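Local coordinates for protein eukaryotic translation initiation factor 4 gamma 2 (Homo sapiens, PDB 4IUL) that takes part in translation initiation as an eIF4G-family factor, its MIF4G domain of HEAT repeats serving to interact with the helicase eIF4A, at residues Val64-Glu69 / Ser75-Leu80; Ile168-Leu173 / Leu210-Ala215. One frame throughout, in Å; residues are numbered along the deposited sequence.

Contact 1. Residues Val64-Glu69 / Ser75-Leu80; sequences VDKALE and SLYAQL
Y77 reaches from helix 74-87 across to helix 53-69 and brings its ring up to two consecutive residues there, A67 and K66. The backbones stay apart: the nearest alpha carbons, those of A67 and Y77, are separated by 6.6 Å, and the tyrosine side chain makes all the cross-contacts between the two segments. With its CG anti to the carbonyl carbon (chi1 -58°), the side chain leaves toward helix 53-69, and the ring then slants past A67 to K66. The CD2-CE2 side of the ring meets A67. CD2 of Y77 lies 3.7 Å from CA of A67 and 3.9 Å from its CB, so the tyrosine leans on backbone and methyl together; the small alanine suits the place because it lets the ring come this near the helix. The outer end belongs to K66, whose chain crosses the hydroxyl end of the ring at a slant. CG of K66 stands 3.4 Å from OH of Y77 and 3.6 Å from CZ of Y77. A bend at chi2 (65°) then turns the chain, yet CE of K66 remains 3.7 Å from the tyrosine OH while the ammonium group goes on to N31, with which NZ forms a hydrogen bond. Lysine fits here as a residue of two characters, its methylenes packing on the tyrosine and its charged end directed elsewhere. F158 of helix 141-163 touches both A67 and Y77, and L33 adds to the packing around the buried tyrosine. This is helix-to-helix packing between successive helices of an alpha-solenoid of HEAT repeats. No hydrogen bond or salt bridge joins 64-69 to 75-80; chemically the contact rests on van der Waals and hydrophobic packing, with lysine contributing its aliphatic part rather than its charge.

Contact 2. Residues Ile168-Leu173 / Leu210-Ala215; sequences IHESIL and LDHERA
E170 and H212 meet because their torsions send them at each other from opposite directions: the glutamate has CG anti to its carbonyl carbon and continues extended, while the histidine has CG flanked by both backbone N and carbonyl carbon (chi1 50°), which swings the imidazole toward helix 170-181. Carboxylate and ring end up nearly coplanar, 15° apart. NE2 of H212 donates to OE2 of E170 at 2.9 Å on the syn side, but somewhat out of the carboxylate plane and tilted from the imidazole plane, and the bond is bent (133° at the hydrogen). A second, weak bond runs from the same NE2 to OE1 of E170, at 3.4 Å, so one N-H is shared unequally between both oxygens. The carboxylate would probably favour a protonated imidazole. A water donates to O of L210 (2.8 Å) and weakly to OE2 of E170, linking the carboxylate loosely to the backbone. L210 and E170 run alongside each other, pointing opposite ways, and CD1 of L210 packs 3.6 Å from CD1 of L173. Branched aliphatic side chains suit this buried flank, whereas the charged and polar pair suits the more solvent-accessible side. H169 occupies the N-cap position of helix 170-181, which places E170 in its first turn. D211, the centre of an inverse gamma turn, is held by R250 and W254. The contact thus ties the start of helix 170-181 to the connection between helices 193-210 and 216-227, with L210 also touching H174 and I177, and L173 resting on I159 of helix 141-163.

Both segments of contact 1 come earlier in the chain than those of contact 2, and all lie in one MIF4G domain. The contact centres are 22 Å apart and the nearest atoms about 9 Å, without touching. Contact 1 pairs helices 53-69 and 74-87 close to the short turn between them, whereas contact 2 joins the beginning of helix 170-181 to the end of the next helix, 193-210, and the loop after it. Helix 141-163 packs against residues of both sites. Within this all-helical HEAT array, successive helices are thus joined in two ways: by a buried packing round a tyrosine, and by a partly buried polar link with leucines beside it.

Contact 1. Residues Val64-Glu69 / Ser75-Leu80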
loop_
_atom_site.group_PDB
_atom_site.type_symbol
_atom_site.label_atom_id
_atom_site.label_comp_id
_atom_site.label_asym_id
_atom_site.label_seq_id
_atom_site.Cartn_x
_atom_site.Cartn_y
_atom_site.Cartn_z
ATOM N N VAL A 64 -8.480 -3.313 -4.404
ATOM C CA VAL A 64 -8.063 -2.329 -3.413
ATOM C C VAL A 64 -9.106 -2.231 -2.294
ATOM O O VAL A 64 -8.761 -1.999 -1.131
ATOM C CB VAL A 64 -7.834 -0.957 -4.066
ATOM C CG1 VAL A 64 -7.439 0.061 -3.017
ATOM C CG2 VAL A 64 -6.721 -1.071 -5.119
ATOM N N ASP A 65 -10.377 -2.417 -2.656
ATOM C CA ASP A 65 -11.494 -2.410 -1.698
ATOM C C ASP A 65 -11.219 -3.481 -0.625
ATOM O O ASP A 65 -11.222 -3.200 0.573
ATOM C CB ASP A 65 -12.812 -2.772 -2.410
ATOM C CG ASP A 65 -13.712 -1.566 -2.673
ATOM O OD1 ASP A 65 -13.257 -0.410 -2.488
ATOM O OD2 ASP A 65 -14.885 -1.791 -3.076
ATOM N N LYS A 66 -10.988 -4.710 -1.081
ATOM C CA LYS A 66 -10.727 -5.845 -0.193
ATOM C C LYS A 66 -9.430 -5.695 0.612
ATOM O O LYS A 66 -9.393 -6.049 1.789
ATOM C CB LYS A 66 -10.679 -7.145 -1.004
ATOM C CG LYS A 66 -10.626 -8.420 -0.170
ATOM C CD LYS A 66 -11.899 -8.601 0.649
ATOM C CE LYS A 66 -11.913 -9.933 1.387
ATOM N NZ LYS A 66 -13.220 -10.177 2.068
ATOM N N ALA A 67 -8.381 -5.163 -0.016
ATOM C CA ALA A 67 -7.101 -4.978 0.665
ATOM C C ALA A 67 -7.232 -4.105 1.909
ATOM O O ALA A 67 -6.637 -4.402 2.949
ATOM C CB ALA A 67 -6.060 -4.374 -0.296
ATOM N N LEU A 68 -7.999 -3.023 1.816
ATOM C CA LEU A 68 -8.172 -2.164 2.978
ATOM C C LEU A 68 -9.151 -2.725 4.010
ATOM O O LEU A 68 -9.252 -2.198 5.118
ATOM C CB LEU A 68 -8.574 -0.751 2.555
ATOM C CG LEU A 68 -7.347 0.148 2.325
ATOM C CD1 LEU A 68 -6.528 -0.376 1.153
ATOM C CD2 LEU A 68 -7.785 1.571 2.067
ATOM N N GLU A 69 -9.862 -3.795 3.656
ATOM C CA GLU A 69 -10.782 -4.422 4.595
ATOM C C GLU A 69 -10.016 -5.493 5.383
ATOM O O GLU A 69 -10.283 -5.710 6.561
ATOM C CB GLU A 69 -11.976 -5.057 3.865
ATOM C CG GLU A 69 -12.725 -4.085 2.951
ATOM C CD GLU A 69 -13.964 -4.683 2.302
ATOM O OE1 GLU A 69 -13.946 -5.863 1.894
ATOM O OE2 GLU A 69 -14.967 -3.959 2.183
ATOM N N SER A 75 0.045 -8.741 1.378
ATOM C CA SER A 75 0.995 -9.570 0.662
ATOM C C SER A 75 0.302 -10.407 -0.421
ATOM O O SER A 75 0.749 -10.450 -1.568
ATOM C CB SER A 75 1.697 -10.470 1.679
ATOM O OG SER A 75 2.607 -11.348 1.065
ATOM N N LEU A 76 -0.790 -11.068 -0.048
ATOM C CA LEU A 76 -1.546 -11.897 -0.977
ATOM C C LEU A 76 -2.133 -11.093 -2.127
ATOM O O LEU A 76 -2.022 -11.491 -3.289
ATOM C CB LEU A 76 -2.696 -12.606 -0.256
ATOM C CG LEU A 76 -2.577 -14.108 -0.006
ATOM C CD1 LEU A 76 -1.640 -14.378 1.177
ATOM C CD2 LEU A 76 -3.968 -14.668 0.268
ATOM N N TYR A 77 -2.775 -9.971 -1.803
ATOM C CA TYR A 77 -3.389 -9.139 -2.833
ATOM C C TYR A 77 -2.336 -8.494 -3.730
ATOM O O TYR A 77 -2.564 -8.306 -4.927
ATOM C CB TYR A 77 -4.288 -8.072 -2.194
ATOM C CG TYR A 77 -5.383 -8.665 -1.330
ATOM C CD1 TYR A 77 -6.229 -9.657 -1.827
ATOM C CD2 TYR A 77 -5.535 -8.275 0.001
ATOM C CE1 TYR A 77 -7.195 -10.256 -1.012
ATOM C CE2 TYR A 77 -6.492 -8.865 0.822
ATOM C CZ TYR A 77 -7.316 -9.856 0.311
ATOM O OH TYR A 77 -8.233 -10.468 1.133
ATOM N N ALA A 78 -1.180 -8.176 -3.155
ATOM C CA ALA A 78 -0.096 -7.569 -3.925
ATOM C C ALA A 78 0.388 -8.546 -4.996
ATOM O O ALA A 78 0.729 -8.143 -6.107
ATOM C CB ALA A 78 1.062 -7.179 -3.003
ATOM N N GLN A 79 0.407 -9.832 -4.654
ATOM C CA GLN A 79 0.844 -10.862 -5.586
ATOM C C GLN A 79 -0.196 -11.014 -6.697
ATOM O O GLN A 79 0.140 -11.279 -7.852
ATOM C CB GLN A 79 1.028 -12.192 -4.850
ATOM C CG GLN A 79 1.902 -13.200 -5.587
ATOM C CD GLN A 79 3.333 -12.712 -5.795
ATOM O OE1 GLN A 79 3.997 -12.263 -4.859
ATOM N NE2 GLN A 79 3.814 -12.807 -7.027
ATOM N N LEU A 80 -1.463 -10.836 -6.341
ATOM C CA LEU A 80 -2.537 -10.936 -7.324
ATOM C C LEU A 80 -2.391 -9.801 -8.351
ATOM O O LEU A 80 -2.583 -10.000 -9.556
ATOM C CB LEU A 80 -3.890 -10.853 -6.622
ATOM C CG LEU A 80 -5.141 -11.076 -7.467
ATOM C CD1 LEU A 80 -5.132 -12.477 -8.076
ATOM C CD2 LEU A 80 -6.364 -10.888 -6.572
#

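Contact 2. Residues Ile168-Leu173 / Leu210-Ala215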
loop_
_atom_site.group_PDB
_atom_site.type_symbol
_atom_site.label_atom_id
_atom_site.label_comp_id
_atom_site.label_asym_id
_atom_site.label_seq_id
_atom_site.Cartn_x
_atom_site.Cartn_y
_atom_site.Cartn_z
ATOM N N ILE A 168 4.211 0.349 -7.633
ATOM C CA ILE A 168 3.957 1.768 -7.372
ATOM C C ILE A 168 5.333 2.431 -7.251
ATOM O O ILE A 168 6.335 1.737 -7.079
ATOM C CB ILE A 168 3.099 2.032 -6.090
ATOM C CG1 ILE A 168 3.651 1.264 -4.888
ATOM C CG2 ILE A 168 1.628 1.711 -6.368
ATOM C CD1 ILE A 168 4.766 1.997 -4.167
ATOM N N HIS A 169 5.382 3.759 -7.343
ATOM C CA HIS A 169 6.647 4.500 -7.309
ATOM C C HIS A 169 7.127 5.147 -5.990
ATOM O O HIS A 169 6.430 5.129 -4.963
ATOM C CB HIS A 169 6.607 5.558 -8.413
ATOM C CG HIS A 169 6.400 4.985 -9.783
ATOM N ND1 HIS A 169 5.857 5.712 -10.822
ATOM C CD2 HIS A 169 6.659 3.752 -10.282
ATOM C CE1 HIS A 169 5.787 4.950 -11.901
ATOM N NE2 HIS A 169 6.268 3.756 -11.599
ATOM N N GLU A 170 8.324 5.735 -6.058
ATOM C CA GLU A 170 8.993 6.388 -4.925
ATOM C C GLU A 170 8.236 7.525 -4.255
ATOM O O GLU A 170 8.247 7.663 -3.029
ATOM C CB GLU A 170 10.357 6.943 -5.348
ATOM C CG GLU A 170 11.400 5.914 -5.720
ATOM C CD GLU A 170 12.823 6.482 -5.628
ATOM O OE1 GLU A 170 13.070 7.580 -6.170
ATOM O OE2 GLU A 170 13.693 5.829 -5.009
ATOM N N SER A 171 7.596 8.351 -5.064
ATOM C CA SER A 171 6.874 9.491 -4.544
ATOM C C SER A 171 5.855 9.178 -3.445
ATOM O O SER A 171 5.881 9.798 -2.380
ATOM C CB SER A 171 6.188 10.227 -5.692
ATOM O OG SER A 171 5.632 11.436 -5.222
ATOM N N ILE A 172 4.967 8.222 -3.692
ATOM C CA ILE A 172 3.942 7.890 -2.700
ATOM C C ILE A 172 4.530 7.216 -1.467
ATOM O O ILE A 172 3.994 7.357 -0.362
ATOM C CB ILE A 172 2.815 6.997 -3.302
ATOM C CG1 ILE A 172 1.573 7.059 -2.402
ATOM C CG2 ILE A 172 3.273 5.580 -3.425
ATOM C CD1 ILE A 172 0.346 6.374 -2.971
ATOM N N LEU A 173 5.629 6.488 -1.647
ATOM C CA LEU A 173 6.277 5.837 -0.516
ATOM C C LEU A 173 6.831 6.913 0.426
ATOM O O LEU A 173 6.640 6.833 1.637
ATOM C CB LEU A 173 7.397 4.917 -0.993
ATOM C CG LEU A 173 6.958 3.618 -1.670
ATOM C CD1 LEU A 173 8.168 2.949 -2.282
ATOM C CD2 LEU A 173 6.285 2.694 -0.658
ATOM N N LEU A 210 14.933 2.775 -1.952
ATOM C CA LEU A 210 14.717 4.216 -1.901
ATOM C C LEU A 210 15.994 4.988 -1.580
ATOM O O LEU A 210 16.175 6.131 -2.011
ATOM C CB LEU A 210 13.668 4.537 -0.835
ATOM C CG LEU A 210 12.260 5.025 -1.192
ATOM C CD1 LEU A 210 11.598 4.132 -2.222
ATOM C CD2 LEU A 210 11.442 5.068 0.100
ATOM N N ASP A 211 16.883 4.338 -0.837
ATOM C CA ASP A 211 18.117 4.954 -0.377
ATOM C C ASP A 211 19.278 5.041 -1.373
ATOM O O ASP A 211 20.356 4.496 -1.122
ATOM C CB ASP A 211 18.568 4.231 0.900
ATOM C CG ASP A 211 19.431 5.096 1.797
ATOM O OD1 ASP A 211 19.446 6.332 1.609
ATOM O OD2 ASP A 211 20.084 4.533 2.703
ATOM N N HIS A 212 19.060 5.721 -2.501
ATOM C CA HIS A 212 20.128 5.895 -3.479
ATOM C C HIS A 212 20.652 7.322 -3.393
ATOM O O HIS A 212 20.030 8.189 -2.775
ATOM C CB HIS A 212 19.665 5.545 -4.908
ATOM C CG HIS A 212 18.384 6.202 -5.326
ATOM N ND1 HIS A 212 18.304 7.533 -5.676
ATOM C CD2 HIS A 212 17.133 5.699 -5.466
ATOM C CE1 HIS A 212 17.059 7.823 -6.013
ATOM N NE2 HIS A 212 16.328 6.728 -5.893
ATOM N N GLU A 213 21.808 7.549 -4.007
ATOM C CA GLU A 213 22.488 8.844 -3.988
ATOM C C GLU A 213 21.641 10.120 -4.057
ATOM O O GLU A 213 21.797 11.014 -3.221
ATOM C CB GLU A 213 23.562 8.852 -5.079
ATOM C CG GLU A 213 24.798 8.036 -4.693
ATOM C CD GLU A 213 25.503 7.387 -5.881
ATOM O OE1 GLU A 213 25.576 8.025 -6.960
ATOM O OE2 GLU A 213 25.991 6.238 -5.727
ATOM N N ARG A 214 20.750 10.225 -5.033
ATOM C CA ARG A 214 19.937 11.430 -5.132
ATOM C C ARG A 214 19.096 11.671 -3.886
ATOM O O ARG A 214 18.828 12.815 -3.532
ATOM C CB ARG A 214 19.011 11.349 -6.345
ATOM C CG ARG A 214 18.039 12.506 -6.461
ATOM C CD ARG A 214 16.993 12.226 -7.536
ATOM N NE ARG A 214 17.579 12.236 -8.872
ATOM C CZ ARG A 214 18.020 13.335 -9.471
ATOM N NH1 ARG A 214 17.930 14.502 -8.845
ATOM N NH2 ARG A 214 18.563 13.270 -10.682
ATOM N N ALA A 215 18.693 10.593 -3.217
ATOM C CA ALA A 215 17.845 10.691 -2.033
ATOM C C ALA A 215 18.566 10.782 -0.685
ATOM O O ALA A 215 17.913 10.800 0.359
ATOM C CB ALA A 215 16.878 9.516 -2.015
HETATM O O HOH W 1 13.870 7.532 -2.863
#